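Local coordinates for PHOX (Pseudomonas fluorescens, PDB 4AMF), which catalyses the hydrolysis of phosphate monoesters as an alkaline phosphatase, using a cofactor of two oxo-bridged iron ions and calcium ions at the centre of a beta-propeller, at residues 85-90 with 545-550; 191-196 with 237-242; 379-384 with 397-402. All coordinates share one frame; numbering follows the deposited sequence.

Contact 1 of 3, residues 85-90 with 545-550; sequences NEYTNY and IQHPGE. With FEO (mu-oxo-diiron), chain I; ACP (phosphomethylphosphonic acid adenylate ester), chain C; EDO (1,2-ethanediol), chain K.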
# COMPACT_ATOMS: atom_id res chain seq x y z
N ASN A 85 -4.34 -2.64 -8.06
CA ASN A 85 -4.29 -4.07 -8.41
C ASN A 85 -2.78 -4.39 -8.34
O ASN A 85 -2.02 -3.98 -9.16
CB ASN A 85 -4.88 -4.31 -9.78
CG ASN A 85 -6.32 -3.90 -9.81
OD1 ASN A 85 -6.71 -3.01 -10.57
ND2 ASN A 85 -7.12 -4.64 -9.09
N GLU A 86 -2.37 -5.06 -7.28
CA GLU A 86 -0.93 -5.18 -6.96
C GLU A 86 -0.16 -6.21 -7.73
O GLU A 86 0.97 -5.94 -8.15
CB GLU A 86 -0.78 -5.41 -5.43
CG GLU A 86 0.69 -5.28 -4.98
CD GLU A 86 0.99 -5.62 -3.55
OE1 GLU A 86 0.41 -6.60 -3.04
OE2 GLU A 86 1.72 -4.83 -2.92
N TYR A 87 -0.71 -7.42 -7.89
CA TYR A 87 0.01 -8.48 -8.55
C TYR A 87 -0.97 -9.54 -9.01
O TYR A 87 -2.18 -9.32 -8.94
CB TYR A 87 1.18 -9.04 -7.70
CG TYR A 87 0.83 -9.77 -6.43
CD1 TYR A 87 0.40 -9.08 -5.31
CD2 TYR A 87 0.94 -11.16 -6.34
CE1 TYR A 87 0.16 -9.74 -4.10
CE2 TYR A 87 0.72 -11.82 -5.14
CZ TYR A 87 0.23 -11.12 -4.05
OH TYR A 87 0.05 -11.73 -2.83
N THR A 88 -0.50 -10.69 -9.45
CA THR A 88 -1.40 -11.73 -9.91
C THR A 88 -0.98 -13.07 -9.39
O THR A 88 0.14 -13.25 -8.90
CB THR A 88 -1.56 -11.66 -11.43
OG1 THR A 88 -2.60 -12.57 -11.84
CG2 THR A 88 -0.25 -11.97 -12.17
N ASN A 89 -1.88 -14.03 -9.51
CA ASN A 89 -1.68 -15.39 -8.99
C ASN A 89 -1.65 -16.31 -10.18
O ASN A 89 -2.70 -16.60 -10.75
CB ASN A 89 -2.83 -15.73 -8.02
CG ASN A 89 -3.08 -14.61 -7.02
OD1 ASN A 89 -2.20 -14.23 -6.25
ND2 ASN A 89 -4.25 -13.96 -7.06
N TYR A 90 -0.45 -16.71 -10.60
CA TYR A 90 -0.31 -17.50 -11.81
C TYR A 90 -1.08 -18.81 -11.77
O TYR A 90 -1.48 -19.26 -12.82
CB TYR A 90 1.16 -17.79 -12.12
CG TYR A 90 2.05 -16.60 -12.43
CD1 TYR A 90 1.52 -15.40 -12.91
CD2 TYR A 90 3.43 -16.72 -12.40
CE1 TYR A 90 2.34 -14.37 -13.35
CE2 TYR A 90 4.26 -15.65 -12.74
CZ TYR A 90 3.70 -14.49 -13.25
OH TYR A 90 4.49 -13.42 -13.65
N ILE A 545 -10.31 -7.99 -0.11
CA ILE A 545 -9.90 -9.36 0.19
C ILE A 545 -8.96 -9.73 -0.95
O ILE A 545 -9.40 -9.92 -2.08
CB ILE A 545 -11.10 -10.30 0.26
CG1 ILE A 545 -12.06 -9.87 1.36
CG2 ILE A 545 -10.65 -11.75 0.41
CD1 ILE A 545 -11.48 -9.77 2.77
N GLN A 546 -7.67 -9.77 -0.67
CA GLN A 546 -6.64 -10.00 -1.66
C GLN A 546 -6.13 -11.42 -1.63
O GLN A 546 -5.91 -11.99 -0.57
CB GLN A 546 -5.49 -9.00 -1.42
CG GLN A 546 -4.55 -8.86 -2.60
CD GLN A 546 -3.24 -8.21 -2.23
OE1 GLN A 546 -2.60 -8.61 -1.26
NE2 GLN A 546 -2.80 -7.21 -2.98
N HIS A 547 -5.96 -12.00 -2.81
CA HIS A 547 -5.48 -13.34 -3.05
C HIS A 547 -6.12 -14.42 -2.17
O HIS A 547 -5.41 -15.25 -1.61
CB HIS A 547 -3.95 -13.41 -3.01
CG HIS A 547 -3.32 -13.03 -1.71
ND1 HIS A 547 -3.39 -13.85 -0.60
CD2 HIS A 547 -2.61 -11.93 -1.38
CE1 HIS A 547 -2.73 -13.23 0.36
NE2 HIS A 547 -2.24 -12.07 -0.06
N PRO A 548 -7.47 -14.46 -2.06
CA PRO A 548 -8.09 -15.61 -1.36
C PRO A 548 -7.60 -16.90 -2.05
O PRO A 548 -7.48 -16.96 -3.29
CB PRO A 548 -9.59 -15.38 -1.58
CG PRO A 548 -9.66 -14.56 -2.83
CD PRO A 548 -8.48 -13.64 -2.74
N GLY A 549 -7.23 -17.89 -1.26
CA GLY A 549 -6.73 -19.15 -1.78
C GLY A 549 -5.35 -19.10 -2.41
O GLY A 549 -5.08 -19.85 -3.34
N GLU A 550 -4.45 -18.25 -1.92
CA GLU A 550 -3.10 -18.17 -2.53
C GLU A 550 -2.39 -19.53 -2.58
O GLU A 550 -1.56 -19.76 -3.45
CB GLU A 550 -2.26 -17.12 -1.84
CG GLU A 550 -1.89 -17.42 -0.40
CD GLU A 550 -0.99 -16.36 0.23
OE1 GLU A 550 -0.55 -15.43 -0.49
OE2 GLU A 550 -0.70 -16.48 1.44
FE1 FEO I . 2.23 -4.50 -1.00
FE2 FEO I . 4.10 -3.94 1.76
O FEO I . 2.37 -4.23 0.91
PG ACP C . 3.50 -6.90 0.75
O1G ACP C . 2.14 -7.11 1.55
O2G ACP C . 3.14 -6.41 -0.77
O3G ACP C . 4.46 -5.95 1.53
PB ACP C . 4.14 -9.40 2.12
O1B ACP C . 4.18 -8.58 3.34
O2B ACP C . 2.95 -10.34 1.84
C3B ACP C . 4.41 -8.42 0.68
PA ACP C . 5.89 -11.73 2.02
O1A ACP C . 5.59 -12.10 0.62
O2A ACP C . 5.56 -12.63 3.17
O3A ACP C . 5.42 -10.28 2.34
O5' ACP C . 7.53 -11.57 2.18
C5' ACP C . 8.12 -10.91 3.31
C4' ACP C . 9.03 -9.80 2.87
O4' ACP C . 10.20 -10.38 2.25
C3' ACP C . 8.51 -8.76 1.88
O3' ACP C . 9.03 -7.47 2.21
C2' ACP C . 8.99 -9.30 0.54
O2' ACP C . 9.11 -8.26 -0.42
C1' ACP C . 10.34 -9.93 0.92
N9 ACP C . 10.75 -11.06 0.10
C8 ACP C . 9.95 -12.03 -0.45
N7 ACP C . 10.61 -12.94 -1.14
C5 ACP C . 11.93 -12.53 -1.04
C6 ACP C . 13.12 -13.03 -1.60
N6 ACP C . 13.17 -14.05 -2.47
N1 ACP C . 14.28 -12.38 -1.31
C2 ACP C . 14.22 -11.30 -0.53
N3 ACP C . 13.16 -10.72 0.04
C4 ACP C . 12.04 -11.39 -0.26
C1 EDO K . -7.54 -15.56 -5.82
O1 EDO K . -6.25 -15.89 -5.29
C2 EDO K . -7.50 -15.63 -7.36
O2 EDO K . -6.29 -15.16 -7.82
O HOH W 1 0.09 -7.88 -0.79
O HOH W 2 0.12 -5.18 -0.24
O HOH W 3 0.24 -14.45 -2.78

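Contact 2 of 3, residues 191-196 with 237-242; sequences NFTDCF and NELNRH. With ACP (phosphomethylphosphonic acid adenylate ester), chain C.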
# COMPACT_ATOMS: atom_id res chain seq x y z
N ASN A 191 6.89 -3.54 -4.78
CA ASN A 191 7.88 -4.58 -5.14
C ASN A 191 8.12 -4.68 -6.65
O ASN A 191 8.14 -5.77 -7.23
CB ASN A 191 7.48 -5.91 -4.52
CG ASN A 191 7.71 -5.87 -3.01
OD1 ASN A 191 8.81 -5.53 -2.57
ND2 ASN A 191 6.67 -6.08 -2.21
N PHE A 192 8.36 -3.55 -7.27
CA PHE A 192 8.58 -3.47 -8.72
C PHE A 192 9.84 -4.22 -9.19
O PHE A 192 9.85 -4.74 -10.30
CB PHE A 192 8.65 -1.99 -9.16
CG PHE A 192 9.91 -1.27 -8.75
CD1 PHE A 192 10.02 -0.69 -7.49
CD2 PHE A 192 10.98 -1.18 -9.61
CE1 PHE A 192 11.19 -0.05 -7.12
CE2 PHE A 192 12.15 -0.56 -9.22
CZ PHE A 192 12.26 0.00 -7.97
N THR A 193 10.89 -4.26 -8.37
CA THR A 193 12.17 -4.89 -8.71
C THR A 193 12.02 -6.40 -8.99
O THR A 193 12.79 -6.95 -9.78
CB THR A 193 13.20 -4.64 -7.60
OG1 THR A 193 12.64 -5.07 -6.36
CG2 THR A 193 13.58 -3.16 -7.49
N ASP A 194 11.02 -7.05 -8.35
CA ASP A 194 10.71 -8.48 -8.51
C ASP A 194 10.45 -8.85 -9.98
O ASP A 194 10.73 -9.97 -10.38
CB ASP A 194 9.42 -8.81 -7.77
CG ASP A 194 9.54 -8.71 -6.28
OD1 ASP A 194 10.67 -8.39 -5.79
OD2 ASP A 194 8.49 -8.93 -5.58
N CYS A 195 9.93 -7.90 -10.77
CA CYS A 195 9.55 -8.10 -12.18
C CYS A 195 10.69 -8.10 -13.16
O CYS A 195 10.47 -8.41 -14.33
CB CYS A 195 8.54 -7.03 -12.56
SG CYS A 195 7.07 -7.05 -11.50
N PHE A 196 11.90 -7.72 -12.73
CA PHE A 196 13.05 -7.61 -13.61
C PHE A 196 13.96 -8.80 -13.47
O PHE A 196 14.09 -9.35 -12.36
CB PHE A 196 13.80 -6.31 -13.28
CG PHE A 196 13.03 -5.05 -13.65
CD1 PHE A 196 12.00 -4.58 -12.84
CD2 PHE A 196 13.23 -4.43 -14.86
CE1 PHE A 196 11.20 -3.51 -13.24
CE2 PHE A 196 12.42 -3.36 -15.26
CZ PHE A 196 11.45 -2.89 -14.44
N ASN A 237 18.12 0.76 -17.59
CA ASN A 237 17.51 1.97 -17.04
C ASN A 237 16.03 1.84 -16.84
O ASN A 237 15.46 2.68 -16.17
CB ASN A 237 17.83 3.21 -17.87
CG ASN A 237 19.26 3.67 -17.74
OD1 ASN A 237 20.06 3.16 -16.94
ND2 ASN A 237 19.63 4.66 -18.55
N GLU A 238 15.37 0.81 -17.42
CA GLU A 238 13.95 0.63 -17.15
C GLU A 238 13.74 0.42 -15.64
O GLU A 238 12.73 0.87 -15.09
CB GLU A 238 13.38 -0.56 -17.93
CG GLU A 238 11.88 -0.66 -17.82
CD GLU A 238 11.09 0.45 -18.49
OE1 GLU A 238 11.69 1.23 -19.27
OE2 GLU A 238 9.85 0.43 -18.36
N LEU A 239 14.71 -0.16 -14.96
CA LEU A 239 14.59 -0.31 -13.50
C LEU A 239 14.38 1.03 -12.76
O LEU A 239 13.77 1.07 -11.67
CB LEU A 239 15.86 -0.96 -12.92
CG LEU A 239 15.70 -1.62 -11.52
CD1 LEU A 239 14.88 -2.91 -11.61
CD2 LEU A 239 17.07 -1.87 -10.88
N ASN A 240 14.93 2.13 -13.33
CA ASN A 240 14.83 3.46 -12.72
C ASN A 240 13.50 4.15 -12.92
O ASN A 240 13.23 5.14 -12.26
CB ASN A 240 15.94 4.36 -13.20
CG ASN A 240 17.29 3.79 -12.85
OD1 ASN A 240 17.45 3.13 -11.81
ND2 ASN A 240 18.28 4.00 -13.71
N ARG A 241 12.70 3.66 -13.89
CA ARG A 241 11.44 4.26 -14.31
C ARG A 241 10.25 3.70 -13.56
O ARG A 241 9.10 4.05 -13.87
CB ARG A 241 11.34 4.12 -15.84
CG ARG A 241 12.42 4.97 -16.54
CD ARG A 241 12.98 4.40 -17.83
NE ARG A 241 11.92 4.10 -18.78
CZ ARG A 241 11.35 4.98 -19.61
NH1 ARG A 241 11.73 6.25 -19.62
NH2 ARG A 241 10.39 4.59 -20.44
N HIS A 242 10.51 2.89 -12.50
CA HIS A 242 9.50 2.31 -11.63
C HIS A 242 10.02 2.46 -10.20
O HIS A 242 11.23 2.66 -10.02
CB HIS A 242 9.24 0.85 -12.02
CG HIS A 242 8.82 0.76 -13.45
ND1 HIS A 242 7.51 1.01 -13.81
CD2 HIS A 242 9.55 0.58 -14.57
CE1 HIS A 242 7.49 0.97 -15.14
NE2 HIS A 242 8.69 0.68 -15.64
PG ACP C . 3.50 -6.90 0.75
O1G ACP C . 2.14 -7.11 1.55
O2G ACP C . 3.14 -6.41 -0.77
O3G ACP C . 4.46 -5.95 1.53
PB ACP C . 4.14 -9.40 2.12
O1B ACP C . 4.18 -8.58 3.34
O2B ACP C . 2.95 -10.34 1.84
C3B ACP C . 4.41 -8.42 0.68
PA ACP C . 5.89 -11.73 2.02
O1A ACP C . 5.59 -12.10 0.62
O2A ACP C . 5.56 -12.63 3.17
O3A ACP C . 5.42 -10.28 2.34
O5' ACP C . 7.53 -11.57 2.18
C5' ACP C . 8.12 -10.91 3.31
C4' ACP C . 9.03 -9.80 2.87
O4' ACP C . 10.20 -10.38 2.25
C3' ACP C . 8.51 -8.76 1.88
O3' ACP C . 9.03 -7.47 2.21
C2' ACP C . 8.99 -9.30 0.54
O2' ACP C . 9.11 -8.26 -0.42
C1' ACP C . 10.34 -9.93 0.92
N9 ACP C . 10.75 -11.06 0.10
C8 ACP C . 9.95 -12.03 -0.45
N7 ACP C . 10.61 -12.94 -1.14
C5 ACP C . 11.93 -12.53 -1.04
C6 ACP C . 13.12 -13.03 -1.60
N6 ACP C . 13.17 -14.05 -2.47
N1 ACP C . 14.28 -12.38 -1.31
C2 ACP C . 14.22 -11.30 -0.53
N3 ACP C . 13.16 -10.72 0.04
C4 ACP C . 12.04 -11.39 -0.26

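Contact 3 of 3, residues 379-384 with 397-402; sequences MDRPEW and TLTNNA. With CA (calcium ion), chain G; ACP (phosphomethylphosphonic acid adenylate ester), chain C; FEO (mu-oxo-diiron), chain I.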
# COMPACT_ATOMS: atom_id res chain seq x y z
N MET A 379 14.24 0.37 9.68
CA MET A 379 12.98 0.05 10.32
C MET A 379 12.47 -1.33 10.00
O MET A 379 12.84 -1.94 8.99
CB MET A 379 11.89 1.07 9.90
CG MET A 379 12.25 2.53 10.12
SD MET A 379 12.52 2.91 11.87
CE MET A 379 10.83 2.83 12.43
N ASP A 380 11.58 -1.81 10.89
CA ASP A 380 10.93 -3.11 10.68
C ASP A 380 9.79 -3.04 9.67
O ASP A 380 8.62 -3.16 10.02
CB ASP A 380 10.38 -3.67 12.01
CG ASP A 380 11.42 -4.12 13.01
OD1 ASP A 380 12.61 -4.15 12.65
OD2 ASP A 380 11.03 -4.47 14.15
N ARG A 381 10.14 -2.88 8.39
CA ARG A 381 9.15 -2.92 7.31
C ARG A 381 7.98 -1.96 7.43
O ARG A 381 6.85 -2.36 7.74
CB ARG A 381 8.64 -4.34 7.11
CG ARG A 381 9.68 -5.28 6.55
CD ARG A 381 9.02 -6.58 6.20
NE ARG A 381 8.04 -6.36 5.14
CZ ARG A 381 7.05 -7.19 4.82
NH1 ARG A 381 6.92 -8.35 5.44
NH2 ARG A 381 6.21 -6.87 3.85
N PRO A 382 8.22 -0.67 7.22
CA PRO A 382 7.10 0.27 7.23
C PRO A 382 6.10 -0.07 6.12
O PRO A 382 6.49 -0.14 4.94
CB PRO A 382 7.75 1.65 7.06
CG PRO A 382 9.19 1.41 6.76
CD PRO A 382 9.50 -0.06 6.82
N GLU A 383 4.84 -0.24 6.48
CA GLU A 383 3.78 -0.42 5.50
C GLU A 383 2.90 0.83 5.53
O GLU A 383 3.45 1.91 5.26
CB GLU A 383 3.09 -1.79 5.61
CG GLU A 383 4.03 -2.91 5.17
CD GLU A 383 3.36 -4.21 4.75
OE1 GLU A 383 3.00 -4.97 5.67
OE2 GLU A 383 3.11 -4.44 3.55
N TRP A 384 1.60 0.76 5.79
CA TRP A 384 0.77 1.94 5.65
C TRP A 384 1.01 2.96 6.73
O TRP A 384 1.18 2.61 7.90
CB TRP A 384 -0.73 1.59 5.62
CG TRP A 384 -1.18 0.84 4.42
CD1 TRP A 384 -0.59 -0.26 3.90
CD2 TRP A 384 -2.49 0.91 3.84
NE1 TRP A 384 -1.39 -0.81 2.92
CE2 TRP A 384 -2.60 -0.18 2.94
CE3 TRP A 384 -3.58 1.78 4.00
CZ2 TRP A 384 -3.75 -0.41 2.21
CZ3 TRP A 384 -4.76 1.46 3.36
CH2 TRP A 384 -4.81 0.43 2.42
N THR A 397 2.33 1.23 10.29
CA THR A 397 2.60 -0.14 10.63
C THR A 397 4.05 -0.49 10.33
O THR A 397 4.61 -0.03 9.34
CB THR A 397 1.64 -1.09 9.91
OG1 THR A 397 1.73 -0.83 8.52
CG2 THR A 397 0.24 -0.93 10.36
N LEU A 398 4.65 -1.31 11.18
CA LEU A 398 5.98 -1.91 11.02
C LEU A 398 5.64 -3.39 11.09
O LEU A 398 5.42 -3.95 12.17
CB LEU A 398 6.89 -1.45 12.16
CG LEU A 398 7.11 0.04 12.23
CD1 LEU A 398 7.84 0.43 13.47
CD2 LEU A 398 7.85 0.54 10.98
N THR A 399 5.40 -3.98 9.94
CA THR A 399 4.71 -5.27 9.84
C THR A 399 5.39 -6.44 10.47
O THR A 399 4.71 -7.26 11.11
CB THR A 399 4.23 -5.54 8.42
OG1 THR A 399 3.14 -6.49 8.48
CG2 THR A 399 5.31 -5.98 7.51
N ASN A 400 6.70 -6.53 10.32
CA ASN A 400 7.54 -7.56 10.94
C ASN A 400 8.95 -7.31 10.49
O ASN A 400 9.18 -6.46 9.62
CB ASN A 400 7.09 -9.01 10.55
CG ASN A 400 6.80 -9.23 9.10
OD1 ASN A 400 7.69 -9.14 8.25
ND2 ASN A 400 5.57 -9.65 8.78
N ASN A 401 9.92 -8.05 11.04
CA ASN A 401 11.29 -8.04 10.58
C ASN A 401 12.04 -9.23 11.15
O ASN A 401 12.66 -9.12 12.22
CB ASN A 401 12.04 -6.76 10.90
CG ASN A 401 13.42 -6.73 10.27
OD1 ASN A 401 13.87 -7.67 9.62
ND2 ASN A 401 14.11 -5.63 10.46
N ALA A 402 11.96 -10.35 10.45
CA ALA A 402 12.64 -11.59 10.83
C ALA A 402 14.16 -11.42 11.00
O ALA A 402 14.78 -12.21 11.73
CB ALA A 402 12.34 -12.68 9.81
CA CA G . 2.44 -6.89 3.92
PG ACP C . 3.50 -6.90 0.75
O1G ACP C . 2.14 -7.11 1.55
O2G ACP C . 3.14 -6.41 -0.77
O3G ACP C . 4.46 -5.95 1.53
PB ACP C . 4.14 -9.40 2.12
O1B ACP C . 4.18 -8.58 3.34
O2B ACP C . 2.95 -10.34 1.84
C3B ACP C . 4.41 -8.42 0.68
PA ACP C . 5.89 -11.73 2.02
O1A ACP C . 5.59 -12.10 0.62
O2A ACP C . 5.56 -12.63 3.17
O3A ACP C . 5.42 -10.28 2.34
O5' ACP C . 7.53 -11.57 2.18
C5' ACP C . 8.12 -10.91 3.31
C4' ACP C . 9.03 -9.80 2.87
O4' ACP C . 10.20 -10.38 2.25
C3' ACP C . 8.51 -8.76 1.88
O3' ACP C . 9.03 -7.47 2.21
C2' ACP C . 8.99 -9.30 0.54
O2' ACP C . 9.11 -8.26 -0.42
C1' ACP C . 10.34 -9.93 0.92
N9 ACP C . 10.75 -11.06 0.10
C8 ACP C . 9.95 -12.03 -0.45
N7 ACP C . 10.61 -12.94 -1.14
C5 ACP C . 11.93 -12.53 -1.04
C6 ACP C . 13.12 -13.03 -1.60
N6 ACP C . 13.17 -14.05 -2.47
N1 ACP C . 14.28 -12.38 -1.31
C2 ACP C . 14.22 -11.30 -0.53
N3 ACP C . 13.16 -10.72 0.04
C4 ACP C . 12.04 -11.39 -0.26
FE1 FEO I . 2.23 -4.50 -1.00
FE2 FEO I . 4.10 -3.94 1.76
O FEO I . 2.37 -4.23 0.91
O HOH W 4 4.65 -10.08 6.02
O HOH W 5 2.61 -7.77 6.04
O HOH W 2 0.12 -5.18 -0.24

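Contact 1 of 3, residues 85-90 with 545-550
E86 and Q546 meet where the loop after strand 78-85 faces the end of strand 540-546, in two sheets of the beta-propeller. One direct hydrogen bond joins the segments: Q546 NE2 gives a proton to E86 OE1 over 3.3 Å, and comes to that oxygen from above the carboxylate plane, 43° out of it. The two extended chains cross at about a right angle, while their flat ends are turned only 26° apart. N63 O is the stronger partner of the same amide nitrogen. Water 1 makes a second link, lying 2.6 Å from E86 OE1 and 2.8 Å from Q546 OE1.

Metal binding occupies the other carboxylate oxygen. E86 OE2 coordinates FE1 of the mu-oxo-diiron unit at 2.0 Å, and E190 and C175 complete the protein ligands of this iron. With CG anti to the backbone N (chi1 -169°) and the chain straight beyond it, E86 carries its carboxylate to the iron, and Q546, in the second shell of the iron, is placed to steady OE1, the oxygen that does not bind it.

The remaining contacts are made by Y87 and N89. CE1 of Y87 passes near the Q546 amide, the two side chains crossing at about a right angle, and N89 OD1 rests near H547 CB. The imidazole of H547 is itself held by E528, a calcium ligand, through NE2, and by G526 O through ND1. Y87 OH approaches H547 CD2 to 3.0 Å and is bridged to E550 OE1 by water 3, which lies in the plane of the tyrosine ring.

Contact 2 of 3, residues 191-196 with 237-242
L239 and F196 bury the most surface here, and they meet through one leucine methyl. L239 CD1 sits over a face of the F196 ring, displaced toward its rim, in a CH-pi contact 3.8 Å from the ring centroid and 24° off the ring normal. L239 CD1 is 3.5 Å from F196 CG. The leucine swings CG away from its backbone N (chi1 -160°) and then bends at chi2, carrying this methyl onto the ring. The far rim of F196 is met near its plane by E238 CG, 3.8 Å from CE2 of F196, and by H242 CD2 beside CZ.

F192, the third large contributor, lies against backbone as well as side chain. H242 O stands over one face of its ring, 3.4 Å from F192 CE2, while the methyl CG2 of its own neighbour T193 covers the opposite face. CB of H242 packs on F192 CD2 at 3.6 Å.

Each segment contains a short 3-10 turn (193-195 and 237-240), in loops flanking helix 207-212, and N191, just ahead of the first turn, lines the pocket of the substrate analogue.

The polar ends of segment 237-242 pair among themselves. H242 NE2 donates to E238 OE2 at 3.0 Å, with the acceptor in the imidazole plane, and R241 NE forms a salt bridge with E238 OE1. Side chains meet across the contact mainly through apolar and aromatic groups, with backbone carbonyls against F192, while R241 and R229 probably balance the charge of the E238 carboxylate, whose bond to H242 NE2 would limit rotation of the imidazole.

Contact 3 of 3, residues 379-384 with 397-402
R381 reaches across to N400 and T399 with its guanidinium. NH1 gives a hydrogen bond to N400 OD1, 3.0 Å away and tilted 21° from the guanidinium plane, and another to water 4, which also accepts from N400 ND2. NH2 donates to O1B of the substrate analogue over 2.7 Å in an almost straight bond (175°), and NE pairs with D288. The methyl CG2 of T399 lies over the centre of one guanidinium face, 3.4 Å from R381 CZ, and the ribose O3' of the analogue lies over the opposite face. Clasped in this way, the positive group is held beside the phosphate chain.

E383 serves the metals with both carboxylate oxygens. Its OE1 and OE2 both bind one calcium ion, and OE2 also coordinates FE2 of the diiron unit at 2.1 Å; E383 takes part in a second calcium site as well, with E269 and D475. O1G and O1B of the analogue join the first calcium, as does water 5, which donates to T399 OG1. That hydroxyl is also bonded to P474 O.

These side chains project from a beta hairpin, strands 382-387 and 394-398, at the edge of an antiparallel sheet of the propeller. P382 and L398 form a non-hydrogen-bonded pair, and the flanking backbone bonds run from E383 N to T397 O (2.9 Å) and from T397 N to W384 O. T399 N closes on R381 O at 3.1 Å beyond the last strand residue. On the face of P382 and L398, the leucine methyls also meet M379 CE.

Farther along the second segment, N401 ND2 donates to D380 OD1, 3.0 Å away, with the amide and carboxylate planes nearly perpendicular. R404 forms a salt bridge with the same aspartate oxygen, and N401 ND2 is also hydrogen-bonded to Q409 OE1.

The three contacts stand around the central site of the propeller with their centres 20 to 22 Å apart, and none touches another. Contacts 2 and 3 follow one another along the chain, and both are nested in the long span closed by contact 1, which sets the loop after strand 78-85 against the end of strand 540-546, from two different sheets. Contact 3 belongs to the edge hairpin of a third sheet, and contact 2 to loops after strand 185-189 and before strand 245-248. All reach the substrate analogue, and contacts 1 and 3 also share the diiron unit and water 2. Distant parts of the sequence thus build one metal-centred pocket.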